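Local atomic coordinates of Wss1p (Saccharomyces cerevisiae FostersO, PDB entry 5XBN), a protein that acts as a zinc-dependent endopeptidase on DNA-binding proteins and takes part in the repair of toxic DNA-protein cross-links. Residues A[110-113]-A[114-118]. Residues are numbered along the deposited sequence; the frame is centred on the assembly and turned at random.
Sequences MGTM and LHELT. With ZN (zinc ion), chain B.
M110 to M113 and L114 to L117 meet one helical turn apart, in a local contact within helix 106-118, which lies between the sheet and helix 127-145. Four successive i to i+4 backbone bonds join the two halves, from L114 N to M110 O at 3.0 Å through to L117 N to M113 O at 2.9 Å. Two apolar pairs follow the same spacing. The selenium of M110, a selenomethionine, rests beside the leucine branch, 4.2 Å from both L114 CG and L114 CD2. M113, also a selenomethionine, bends at chi2 (63°) and then runs extended, which puts its CE methyl against L117, 4.1 Å from CD1. I51 of helix 41-54 packs on both selenomethionines, L92 of strand 89-96 touches M113, and I137 packs on L114.

On the helix flank at the metal, H115 and E116 open the HExxH zinc-protease motif, with E116 very probably the active-site glutamate. With chi1 at 180°, the H115 ring is carried away from the preceding turn, and its NE2 binds zinc at 2.0 Å; H119, H125 and a water, whose oxygen is 2.0 Å from the zinc, complete the site. E116 starts back over T112: its CG lies 3.2 Å from T112 O, the acceptor for its own backbone N. At the C-terminal end, L114 O takes two bonds from T118, one from the backbone N and one from OG1 at 2.8 Å, reaching it from opposite faces of the carbonyl plane and tying the threonine hydroxyl to the helix backbone.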
# COMPACT_ATOMS: atom_id res chain seq x y z
N MSE A 110 5.76 0.47 -1.26
CA MSE A 110 5.60 0.47 0.20
C MSE A 110 5.53 1.90 0.73
O MSE A 110 4.80 2.18 1.68
CB MSE A 110 6.73 -0.28 0.90
CG MSE A 110 6.64 -0.25 2.43
SE MSE A 110 4.99 -1.02 3.13
CE MSE A 110 5.19 -2.65 2.05
N GLY A 111 6.29 2.79 0.09
CA GLY A 111 6.30 4.18 0.52
C GLY A 111 4.94 4.80 0.31
O GLY A 111 4.44 5.52 1.17
N THR A 112 4.34 4.49 -0.83
CA THR A 112 2.99 4.96 -1.12
C THR A 112 1.96 4.32 -0.20
O THR A 112 1.02 4.98 0.25
CB THR A 112 2.64 4.69 -2.58
OG1 THR A 112 3.51 5.47 -3.41
CG2 THR A 112 1.19 5.05 -2.87
N MSE A 113 2.15 3.03 0.09
CA MSE A 113 1.25 2.37 1.03
C MSE A 113 1.24 3.08 2.38
O MSE A 113 0.17 3.32 2.95
CB MSE A 113 1.63 0.91 1.22
CG MSE A 113 0.72 0.15 2.19
SE MSE A 113 -1.15 0.03 1.59
CE MSE A 113 -1.86 -1.07 3.03
N LEU A 114 2.41 3.43 2.89
CA LEU A 114 2.48 4.09 4.19
C LEU A 114 1.90 5.50 4.14
O LEU A 114 1.26 5.95 5.10
CB LEU A 114 3.92 4.12 4.71
CG LEU A 114 4.56 2.73 4.93
CD1 LEU A 114 5.99 2.86 5.43
CD2 LEU A 114 3.74 1.89 5.88
N HIS A 115 2.12 6.20 3.03
CA HIS A 115 1.47 7.49 2.80
C HIS A 115 -0.04 7.35 2.91
O HIS A 115 -0.72 8.12 3.59
CB HIS A 115 1.85 8.04 1.41
CG HIS A 115 1.23 9.37 1.08
ND1 HIS A 115 1.99 10.51 0.89
CD2 HIS A 115 -0.06 9.74 0.88
CE1 HIS A 115 1.19 11.52 0.60
NE2 HIS A 115 -0.06 11.08 0.58
N GLU A 116 -0.59 6.35 2.22
CA GLU A 116 -2.04 6.21 2.24
C GLU A 116 -2.59 5.74 3.58
O GLU A 116 -3.68 6.13 3.95
CB GLU A 116 -2.50 5.26 1.13
CG GLU A 116 -2.07 5.74 -0.27
CD GLU A 116 -2.55 7.13 -0.60
OE1 GLU A 116 -3.59 7.57 -0.06
OE2 GLU A 116 -1.91 7.79 -1.43
N LEU A 117 -1.84 4.89 4.29
CA LEU A 117 -2.26 4.50 5.64
C LEU A 117 -2.32 5.71 6.56
O LEU A 117 -3.17 5.80 7.43
CB LEU A 117 -1.31 3.45 6.23
CG LEU A 117 -1.53 2.04 5.67
CD1 LEU A 117 -0.41 1.12 6.13
CD2 LEU A 117 -2.92 1.52 6.10
N THR A 118 -1.41 6.65 6.37
CA THR A 118 -1.40 7.86 7.20
C THR A 118 -2.73 8.61 7.04
O THR A 118 -3.23 9.20 7.99
CB THR A 118 -0.20 8.76 6.83
OG1 THR A 118 1.02 8.02 7.00
CG2 THR A 118 -0.14 9.99 7.72
ZN ZN B . -1.67 12.19 0.45
O HOH W 1 -2.43 12.51 -1.33